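Local coordinates for Sts-2 protein (Mus musculus, PDB 3D4I), which has acid-dependent phosphatase activity in the histidine phosphatase (PGM) domain described here, and as a whole protein interferes with CBL-mediated down-regulation of receptor-type tyrosine kinases, at residues S28-Q31 with Q32-T35; T139-T142 with L143-K147; A160-R163 with C164-M167; P168-Y172 with D173-E177. All coordinates share one frame; numbering follows the deposited sequence. Where two conformers were deposited one is given.

Contact 1 of 4, residues S28-Q31 with Q32-T35; sequences SWLQ and QCTT
S28 and Q32 meet through both their side chains and their backbones, at the start of the short helix 29-32. The Q32 side-chain amide gives a hydrogen bond from NE2 to S28 OG, 2.8 Å long. The hydroxyl oxygen lies close to the amide plane, and the bond is fairly straight (157°). Two torsions make this possible. OG of S28 stands between its own backbone N and carbonyl carbon (chi1 77°), and the Q32 chain runs extended beyond CG. S28 is the N-cap residue, but its hydroxyl takes this side-chain amide and makes no capping bond. On the backbone, Q32 N donates to S28 O at 3.2 Å, the one sound i to i+4 backbone bond of the turn.

The helix then frays. C33 N reaches W29 O and L30 O, and both bonds are weak. L30 O has a stronger partner: T34 OG1 donates to it over 2.6 Å, tilted 34° from the carbonyl plane. A threonine hydroxyl thus takes up a carbonyl at the helix end.

The apolar contacts centre on C33. Its SG sits obliquely to the W29 six-membered ring, 3.9 Å from CZ3, as a sulfur-aromatic contact. L30 CD1 lies 4.2 Å from the same SG. CB of L30 also covers one face of the indole, over its centre.

Q32 NE2 has a second acceptor, F25 O, at the last residue of helix 21-25. W29 packs on V21 and D22 of that helix and on P66. C33 touches Y40 and F47 in the long loop that leads to helix 69-85.

Contact 2 of 4, residues T139-T142 with L143-K147; sequences TFLT and LEELK
The E145 carboxylate is the flat group that faces T142. Its OE1 is met from above the carboxylate plane by T142 N, which donates over 3.1 Å, 41° out of that plane. The N-H itself points almost straight at the oxygen (167°). A water also donates to OE1, at 2.5 Å, and to F140 O, so it ties the loop carbonyl to the acid. OE2 turns to another partner, the hydroxyl of S55. The F140 ring looks away from the helix and meets F126 edge to face.

T142 and E145 form a capping box at the start of helix 143-148. T142 is the N-cap. Its OG1 lies between the backbone N and the carbonyl carbon (chi1 48°), which brings it under the first turn to accept from E145 N at 3.3 Å. The E145 chain, extended beyond CG, runs back past this hydroxyl to the T142 amide. Without the carboxylate, as with an alanine here, T142 N and S55 OG would probably lose this partner, and the bridging water one of its two anchors. The first full helical bond follows, from L146 N to T142 O at 2.9 Å.

On the buried side, in the L141 conformer described, L141 and L146 cross at about a right angle. Their CD2 methyls then meet at 3.6 Å, and L141 CB also rests on L146 CG. The pair, N' with N4 beside a capping box, fits a hydrophobic staple. L141 packs further on L98, and L146 on V101, both of helix 98-111.

Contact 3 of 4, residues A160-R163 with C164-M167; sequences ALPR and CSLM
A single turn of 3-10 helix joins L161-R163 to C164-L166, in the loop between helices 143-148 and 172-187. Two i to i+3 backbone bonds make it. S165 N donates to P162 O at 2.9 Å, and L166 N donates to R163 O at 3.2 Å. Both bonds are fairly straight at the hydrogen.

L161 bridges over the turn with both methyls. Its CG is anti to the backbone N (chi1 -177°), which carries the fork across to the second half of the turn. CD1 presses on S165 CB at 3.4 Å, tighter than a usual carbon contact. CD2 meets L166 CD2 at 3.6 Å, with the two leucine side chains slanting across each other. The L166 chain leaves with CG anti to its carbonyl carbon (chi1 -82°), and its CG also lies near L161 CD2. The S165 hydroxyl lies alongside the proline ring, 3.6 Å from P162 CD and at a similar distance from CB and CG. This is plain van der Waals packing. The L166 side chain also lies against the turn, with CB at 3.4 Å from R163 O.

The backbone amides of A160 and L161 are held by the two carboxylate oxygens of E122, just beyond strand 119-121. L161 and L166 both rest on R178 of helix 172-187, while A160 reaches S182 and Q185 further along it. R163 turns to the loops, on P96 and P123. L166 also touches F126 and T137.

Contact 4 of 4, residues P168-Y172 with D173-E177; sequences PAESY and DQYVE
The Y172 ring reaches V176 because CG is anti to the backbone N (chi1 174°), which lays the ring along the helix flank. CG1 of V176 then sits over one face, 3.8 Å from the ring centroid and 26° off its normal, a CH-pi contact offset toward the rim. The ring atoms nearest to CG1 are CE1 and CZ of Y172. The Y172 hydroxyl is bonded to R219 O, and the ring also meets F224. A leucine in place of Y172 would probably leave R219 O without this hydroxyl and V176 without its ring face.

S171 and Q174 form a capping box at the start of helix 172-187. S171 OG, the N-cap oxygen, accepts from Q174 N at 3.1 Å. In return S171 N donates to Q174 OE1 at 3.0 Å, tilted 18° from the amide carbonyl plane. The same OE1 lies 3.4 Å from E170 CA. Backbone bonds then take over, Y175 N to S171 O and V176 N to Y172 O.

E170 and Y175 cross on the inner side. E170 OE2 stands 3.8 Å from Y175 CD1, with carboxylate and ring nearly perpendicular. That oxygen binds M129 N and forms a salt bridge with R178. Y175 stacks on W128, and its hydroxyl bonds S208.

In the fold
All four contacts are local, and they follow one another along the chain. Contacts 2 and 4 begin successive helices, 143-148 and 172-187, each with a capping box. The first uses a threonine and a carboxylate, the second a serine and an amide. Contact 3 lies in the loop between those helices and is the most superficial; the others are partly buried. It touches contact 2, where R163 and L166 pack against F140, and R163 also nears L141 and L143. It runs straight into contact 4 in sequence. Contact 1 stands apart, about 22 Å from contact 2 between centres, and centres on a short, fraying helix.

Contact 1 of 4, residues S28-Q31 with Q32-T35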
loop_
_atom_site.group_PDB
_atom_site.type_symbol
_atom_site.label_atom_id
_atom_site.label_comp_id
_atom_site.label_asym_id
_atom_site.label_seq_id
_atom_site.Cartn_x
_atom_site.Cartn_y
_atom_site.Cartn_z
ATOM N N SER A 28 15.315 -15.617 3.955
ATOM C CA SER A 28 15.529 -15.558 5.411
ATOM C C SER A 28 14.470 -14.779 6.199
ATOM O O SER A 28 14.655 -14.546 7.382
ATOM C CB SER A 28 16.904 -14.975 5.718
ATOM O OG SER A 28 16.959 -13.564 5.576
ATOM N N TRP A 29 13.369 -14.395 5.550
ATOM C CA TRP A 29 12.330 -13.560 6.203
ATOM C C TRP A 29 11.884 -14.127 7.568
ATOM O O TRP A 29 11.716 -13.378 8.512
ATOM C CB TRP A 29 11.117 -13.345 5.263
ATOM C CG TRP A 29 10.223 -14.548 5.198
ATOM C CD1 TRP A 29 10.370 -15.635 4.392
ATOM C CD2 TRP A 29 9.079 -14.818 6.030
ATOM N NE1 TRP A 29 9.387 -16.548 4.646
ATOM C CE2 TRP A 29 8.580 -16.078 5.650
ATOM C CE3 TRP A 29 8.426 -14.104 7.054
ATOM C CZ2 TRP A 29 7.457 -16.655 6.249
ATOM C CZ3 TRP A 29 7.305 -14.676 7.657
ATOM C CH2 TRP A 29 6.833 -15.939 7.249
ATOM N N LEU A 30 11.682 -15.438 7.667
ATOM C CA LEU A 30 11.152 -16.023 8.917
ATOM C C LEU A 30 12.115 -15.880 10.104
ATOM O O LEU A 30 11.691 -15.589 11.231
ATOM C CB LEU A 30 10.659 -17.463 8.721
ATOM C CG LEU A 30 9.998 -18.167 9.921
ATOM C CD1 LEU A 30 8.799 -17.354 10.415
ATOM C CD2 LEU A 30 9.578 -19.601 9.553
ATOM N N GLN A 31 13.406 -16.050 9.842
ATOM C CA GLN A 31 14.435 -15.850 10.874
ATOM C C GLN A 31 14.561 -14.381 11.270
ATOM O O GLN A 31 14.875 -14.091 12.407
ATOM C CB GLN A 31 15.800 -16.417 10.444
ATOM C CG GLN A 31 15.846 -17.943 10.340
ATOM C CD GLN A 31 15.062 -18.469 9.174
ATOM O OE1 GLN A 31 15.200 -17.980 8.062
ATOM N NE2 GLN A 31 14.203 -19.444 9.421
ATOM N N GLN A 32 14.292 -13.457 10.339
ATOM C CA GLN A 32 14.271 -12.019 10.651
ATOM C C GLN A 32 13.225 -11.638 11.694
ATOM O O GLN A 32 13.426 -10.701 12.468
ATOM C CB GLN A 32 14.036 -11.171 9.379
ATOM C CG GLN A 32 15.153 -11.338 8.336
ATOM C CD GLN A 32 14.815 -10.697 7.001
ATOM O OE1 GLN A 32 14.223 -9.632 6.951
ATOM N NE2 GLN A 32 15.212 -11.342 5.925
ATOM N N CYS A 33 12.102 -12.337 11.690
ATOM C CA CYS A 33 10.946 -11.924 12.485
ATOM C C CYS A 33 10.638 -12.879 13.636
ATOM O O CYS A 33 9.542 -12.846 14.175
ATOM C CB CYS A 33 9.709 -11.720 11.579
ATOM S SG CYS A 33 9.011 -13.209 10.815
ATOM N N THR A 34 11.642 -13.686 14.016
ATOM C CA THR A 34 11.547 -14.654 15.117
ATOM C C THR A 34 12.501 -14.213 16.220
ATOM O O THR A 34 13.696 -14.052 15.983
ATOM C CB THR A 34 11.929 -16.095 14.625
ATOM O OG1 THR A 34 11.061 -16.484 13.556
ATOM C CG2 THR A 34 11.812 -17.134 15.743
ATOM N N THR A 35 11.974 -13.999 17.425
ATOM C CA THR A 35 12.814 -13.554 18.544
ATOM C C THR A 35 13.670 -14.708 19.045
ATOM O O THR A 35 13.420 -15.861 18.705
ATOM C CB THR A 35 11.977 -13.011 19.724
ATOM O OG1 THR A 35 11.253 -14.092 20.328
ATOM C CG2 THR A 35 10.998 -11.953 19.265
#

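Contact 2 of 4, residues T139-T142 with L143-K147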
loop_
_atom_site.group_PDB
_atom_site.type_symbol
_atom_site.label_atom_id
_atom_site.label_comp_id
_atom_site.label_asym_id
_atom_site.label_seq_id
_atom_site.Cartn_x
_atom_site.Cartn_y
_atom_site.Cartn_z
ATOM N N THR A 139 1.590 -28.537 4.773
ATOM C CA THR A 139 1.747 -27.398 5.651
ATOM C C THR A 139 0.768 -26.237 5.392
ATOM O O THR A 139 0.888 -25.181 6.012
ATOM C CB THR A 139 3.257 -26.966 5.715
ATOM O OG1 THR A 139 3.610 -26.642 7.064
ATOM C CG2 THR A 139 3.592 -25.803 4.763
ATOM N N PHE A 140 -0.224 -26.436 4.525
ATOM C CA PHE A 140 -1.324 -25.467 4.433
ATOM C C PHE A 140 -2.028 -25.381 5.796
ATOM O O PHE A 140 -2.104 -26.369 6.546
ATOM C CB PHE A 140 -2.369 -25.865 3.380
ATOM C CG PHE A 140 -1.834 -25.986 1.971
ATOM C CD1 PHE A 140 -0.980 -25.025 1.442
ATOM C CD2 PHE A 140 -2.227 -27.049 1.161
ATOM C CE1 PHE A 140 -0.492 -25.147 0.152
ATOM C CE2 PHE A 140 -1.763 -27.176 -0.147
ATOM C CZ PHE A 140 -0.890 -26.227 -0.653
ATOM N N LEU A 141 -2.541 -24.201 6.118
ATOM C CA LEU A 141 -3.509 -24.086 7.198
ATOM C C LEU A 141 -4.728 -24.937 6.875
ATOM O O LEU A 141 -5.195 -24.958 5.734
ATOM C CB LEU A 141 -3.921 -22.626 7.399
ATOM C CG LEU A 141 -3.084 -21.671 8.242
ATOM C CD1 LEU A 141 -2.015 -21.019 7.404
ATOM C CD2 LEU A 141 -4.008 -20.612 8.827
ATOM N N THR A 142 -5.222 -25.668 7.879
ATOM C CA THR A 142 -6.433 -26.451 7.713
ATOM C C THR A 142 -7.585 -25.467 7.692
ATOM O O THR A 142 -7.433 -24.324 8.129
ATOM C CB THR A 142 -6.644 -27.446 8.899
ATOM O OG1 THR A 142 -6.458 -26.740 10.128
ATOM C CG2 THR A 142 -5.652 -28.592 8.837
ATOM N N LEU A 143 -8.738 -25.907 7.198
ATOM C CA LEU A 143 -9.943 -25.072 7.197
ATOM C C LEU A 143 -10.365 -24.627 8.600
ATOM O O LEU A 143 -10.863 -23.502 8.790
ATOM C CB LEU A 143 -11.089 -25.794 6.476
ATOM C CG LEU A 143 -10.787 -26.265 5.047
ATOM C CD1 LEU A 143 -11.966 -26.982 4.417
ATOM C CD2 LEU A 143 -10.354 -25.110 4.154
ATOM N N GLU A 144 -10.141 -25.502 9.587
ATOM C CA GLU A 144 -10.442 -25.194 10.982
ATOM C C GLU A 144 -9.537 -24.086 11.509
ATOM O O GLU A 144 -10.013 -23.142 12.149
ATOM C CB GLU A 144 -10.364 -26.459 11.864
ATOM C CG GLU A 144 -11.465 -27.471 11.559
ATOM C CD GLU A 144 -11.838 -28.349 12.753
ATOM O OE1 GLU A 144 -10.939 -28.689 13.575
ATOM O OE2 GLU A 144 -13.040 -28.702 12.864
ATOM N N GLU A 145 -8.243 -24.199 11.204
ATOM C CA GLU A 145 -7.253 -23.174 11.535
ATOM C C GLU A 145 -7.568 -21.827 10.882
ATOM O O GLU A 145 -7.417 -20.779 11.511
ATOM C CB GLU A 145 -5.838 -23.646 11.160
ATOM C CG GLU A 145 -5.254 -24.617 12.187
ATOM C CD GLU A 145 -4.034 -25.382 11.700
ATOM O OE1 GLU A 145 -3.620 -25.256 10.519
ATOM O OE2 GLU A 145 -3.488 -26.141 12.519
ATOM N N LEU A 146 -8.012 -21.861 9.627
ATOM C CA LEU A 146 -8.473 -20.647 8.955
ATOM C C LEU A 146 -9.715 -20.044 9.626
ATOM O O LEU A 146 -9.762 -18.835 9.822
ATOM C CB LEU A 146 -8.701 -20.892 7.455
ATOM C CG LEU A 146 -7.426 -21.144 6.628
ATOM C CD1 LEU A 146 -7.773 -21.714 5.262
ATOM C CD2 LEU A 146 -6.581 -19.882 6.490
ATOM N N LYS A 147 -10.709 -20.861 9.980
ATOM C CA LYS A 147 -11.884 -20.316 10.698
ATOM C C LYS A 147 -11.533 -19.772 12.094
ATOM O O LYS A 147 -12.068 -18.738 12.507
ATOM C CB LYS A 147 -13.096 -21.270 10.732
ATOM C CG LYS A 147 -14.265 -20.752 9.870
ATOM C CD LYS A 147 -15.570 -21.544 10.028
ATOM C CE LYS A 147 -16.522 -21.299 8.823
ATOM N NZ LYS A 147 -17.846 -22.045 8.949
HETATM O O HOH W 1 -1.978 -26.705 9.249
#

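Contact 3 of 4, residues A160-R163 with C164-M167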
loop_
_atom_site.group_PDB
_atom_site.type_symbol
_atom_site.label_atom_id
_atom_site.label_comp_id
_atom_site.label_asym_id
_atom_site.label_seq_id
_atom_site.Cartn_x
_atom_site.Cartn_y
_atom_site.Cartn_z
ATOM N N ALA A 160 -12.330 -29.803 -6.249
ATOM C CA ALA A 160 -12.063 -30.630 -7.428
ATOM C C ALA A 160 -10.803 -31.460 -7.259
ATOM O O ALA A 160 -10.731 -32.593 -7.735
ATOM C CB ALA A 160 -11.947 -29.764 -8.670
ATOM N N LEU A 161 -9.798 -30.877 -6.602
ATOM C CA LEU A 161 -8.598 -31.610 -6.248
ATOM C C LEU A 161 -8.292 -31.409 -4.763
ATOM O O LEU A 161 -7.933 -30.302 -4.344
ATOM C CB LEU A 161 -7.407 -31.186 -7.128
ATOM C CG LEU A 161 -6.079 -31.934 -6.918
ATOM C CD1 LEU A 161 -6.100 -33.335 -7.517
ATOM C CD2 LEU A 161 -4.932 -31.116 -7.504
ATOM N N PRO A 162 -8.447 -32.480 -3.959
ATOM C CA PRO A 162 -8.070 -32.443 -2.551
ATOM C C PRO A 162 -6.585 -32.135 -2.370
ATOM O O PRO A 162 -5.774 -32.506 -3.213
ATOM C CB PRO A 162 -8.387 -33.862 -2.069
ATOM C CG PRO A 162 -9.413 -34.390 -3.045
ATOM C CD PRO A 162 -9.016 -33.784 -4.353
ATOM N N ARG A 163 -6.230 -31.458 -1.282
ATOM C CA ARG A 163 -4.841 -31.027 -1.095
ATOM C C ARG A 163 -3.832 -32.173 -1.122
ATOM O O ARG A 163 -2.777 -32.035 -1.729
ATOM C CB ARG A 163 -4.646 -30.105 0.130
ATOM C CG ARG A 163 -5.009 -30.649 1.526
ATOM C CD ARG A 163 -6.250 -29.957 2.109
ATOM N NE ARG A 163 -6.063 -28.534 2.426
ATOM C CZ ARG A 163 -6.993 -27.578 2.293
ATOM N NH1 ARG A 163 -8.215 -27.845 1.824
ATOM N NH2 ARG A 163 -6.687 -26.328 2.626
ATOM N N CYS A 164 -4.170 -33.322 -0.525
ATOM C CA CYS A 164 -3.234 -34.448 -0.539
ATOM C C CYS A 164 -3.142 -35.139 -1.913
ATOM O O CYS A 164 -2.292 -36.007 -2.115
ATOM C CB CYS A 164 -3.518 -35.441 0.601
ATOM S SG CYS A 164 -5.086 -36.247 0.455
ATOM N N SER A 165 -3.983 -34.720 -2.866
ATOM C CA SER A 165 -3.899 -35.251 -4.229
ATOM C C SER A 165 -2.922 -34.468 -5.126
ATOM O O SER A 165 -2.578 -34.923 -6.226
ATOM C CB SER A 165 -5.287 -35.348 -4.867
ATOM O OG SER A 165 -6.187 -35.994 -3.994
ATOM N N LEU A 166 -2.469 -33.302 -4.645
ATOM C CA LEU A 166 -1.413 -32.540 -5.305
ATOM C C LEU A 166 -0.102 -33.318 -5.299
ATOM O O LEU A 166 0.381 -33.729 -4.238
ATOM C CB LEU A 166 -1.211 -31.177 -4.631
ATOM C CG LEU A 166 -2.152 -30.033 -5.023
ATOM C CD1 LEU A 166 -2.069 -28.882 -4.019
ATOM C CD2 LEU A 166 -1.854 -29.532 -6.427
ATOM N N MET A 167 0.462 -33.513 -6.487
ATOM C CA MET A 167 1.660 -34.328 -6.648
ATOM C C MET A 167 2.910 -33.468 -6.772
ATOM O O MET A 167 3.000 -32.646 -7.675
ATOM C CB MET A 167 1.535 -35.240 -7.874
ATOM C CG MET A 167 0.443 -36.302 -7.776
ATOM S SD MET A 167 0.702 -37.338 -6.324
ATOM C CE MET A 167 -0.904 -38.146 -6.179
#

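Contact 4 of 4, residues P168-Y172 with D173-E177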
loop_
_atom_site.group_PDB
_atom_site.type_symbol
_atom_site.label_atom_id
_atom_site.label_comp_id
_atom_site.label_asym_id
_atom_site.label_seq_id
_atom_site.Cartn_x
_atom_site.Cartn_y
_atom_site.Cartn_z
ATOM N N PRO A 168 3.901 -33.680 -5.884
ATOM C CA PRO A 168 5.128 -32.884 -5.952
ATOM C C PRO A 168 5.836 -32.950 -7.314
ATOM O O PRO A 168 6.511 -31.991 -7.703
ATOM C CB PRO A 168 6.003 -33.505 -4.865
ATOM C CG PRO A 168 5.028 -34.075 -3.908
ATOM C CD PRO A 168 3.951 -34.648 -4.777
ATOM N N ALA A 169 5.684 -34.072 -8.019
ATOM C CA ALA A 169 6.326 -34.244 -9.325
ATOM C C ALA A 169 5.408 -33.949 -10.528
ATOM O O ALA A 169 5.748 -34.296 -11.667
ATOM C CB ALA A 169 6.942 -35.655 -9.438
ATOM N N GLU A 170 4.258 -33.302 -10.306
ATOM C CA GLU A 170 3.365 -33.038 -11.435
ATOM C C GLU A 170 4.119 -32.301 -12.535
ATOM O O GLU A 170 4.853 -31.349 -12.275
ATOM C CB GLU A 170 2.063 -32.310 -11.048
ATOM C CG GLU A 170 2.264 -30.995 -10.334
ATOM C CD GLU A 170 1.025 -30.099 -10.291
ATOM O OE1 GLU A 170 -0.123 -30.546 -10.538
ATOM O OE2 GLU A 170 1.223 -28.923 -9.959
ATOM N N SER A 171 3.961 -32.789 -13.757
ATOM C CA SER A 171 4.549 -32.164 -14.929
ATOM C C SER A 171 3.721 -30.951 -15.304
ATOM O O SER A 171 2.632 -30.744 -14.760
ATOM C CB SER A 171 4.547 -33.139 -16.096
ATOM O OG SER A 171 3.207 -33.465 -16.455
ATOM N N TYR A 172 4.227 -30.164 -16.251
ATOM C CA TYR A 172 3.465 -29.041 -16.795
ATOM C C TYR A 172 2.139 -29.514 -17.381
ATOM O O TYR A 172 1.092 -28.931 -17.085
ATOM C CB TYR A 172 4.283 -28.249 -17.824
ATOM C CG TYR A 172 3.504 -27.156 -18.520
ATOM C CD1 TYR A 172 3.135 -25.989 -17.843
ATOM C CD2 TYR A 172 3.131 -27.288 -19.859
ATOM C CE1 TYR A 172 2.408 -24.982 -18.489
ATOM C CE2 TYR A 172 2.395 -26.283 -20.508
ATOM C CZ TYR A 172 2.046 -25.145 -19.824
ATOM O OH TYR A 172 1.338 -24.163 -20.476
ATOM N N ASP A 173 2.187 -30.570 -18.196
ATOM C CA ASP A 173 0.969 -31.159 -18.780
ATOM C C ASP A 173 -0.070 -31.568 -17.726
ATOM O O ASP A 173 -1.275 -31.326 -17.893
ATOM C CB ASP A 173 1.291 -32.346 -19.712
ATOM C CG ASP A 173 1.975 -31.915 -21.013
ATOM O OD1 ASP A 173 1.836 -30.746 -21.446
ATOM O OD2 ASP A 173 2.669 -32.761 -21.617
ATOM N N GLN A 174 0.402 -32.185 -16.649
ATOM C CA GLN A 174 -0.470 -32.585 -15.542
ATOM C C GLN A 174 -1.041 -31.387 -14.807
ATOM O O GLN A 174 -2.253 -31.373 -14.463
ATOM C CB GLN A 174 0.278 -33.489 -14.578
ATOM C CG GLN A 174 0.422 -34.899 -15.138
ATOM C CD GLN A 174 1.348 -35.768 -14.338
ATOM O OE1 GLN A 174 2.255 -35.282 -13.676
ATOM N NE2 GLN A 174 1.131 -37.084 -14.407
ATOM N N TYR A 175 -0.169 -30.396 -14.565
ATOM C CA TYR A 175 -0.584 -29.111 -13.968
ATOM C C TYR A 175 -1.707 -28.435 -14.765
ATOM O O TYR A 175 -2.743 -28.077 -14.200
ATOM C CB TYR A 175 0.620 -28.153 -13.823
ATOM C CG TYR A 175 0.189 -26.720 -13.565
ATOM C CD1 TYR A 175 -0.333 -26.349 -12.337
ATOM C CD2 TYR A 175 0.279 -25.750 -14.571
ATOM C CE1 TYR A 175 -0.749 -25.048 -12.100
ATOM C CE2 TYR A 175 -0.145 -24.446 -14.349
ATOM C CZ TYR A 175 -0.648 -24.100 -13.106
ATOM O OH TYR A 175 -1.093 -22.821 -12.862
ATOM N N VAL A 176 -1.489 -28.216 -16.062
ATOM C CA VAL A 176 -2.506 -27.528 -16.880
ATOM C C VAL A 176 -3.822 -28.320 -16.936
ATOM O O VAL A 176 -4.918 -27.735 -16.951
ATOM C CB VAL A 176 -1.997 -27.123 -18.311
ATOM C CG1 VAL A 176 -0.848 -26.114 -18.191
ATOM C CG2 VAL A 176 -1.569 -28.327 -19.128
ATOM N N GLU A 177 -3.698 -29.645 -16.931
ATOM C CA GLU A 177 -4.865 -30.531 -16.922
ATOM C C GLU A 177 -5.660 -30.399 -15.632
ATOM O O GLU A 177 -6.863 -30.232 -15.702
ATOM C CB GLU A 177 -4.480 -31.995 -17.200
ATOM C CG GLU A 177 -5.686 -32.972 -17.236
ATOM C CD GLU A 177 -6.761 -32.612 -18.261
ATOM O OE1 GLU A 177 -6.538 -31.740 -19.149
ATOM O OE2 GLU A 177 -7.851 -33.213 -18.174
#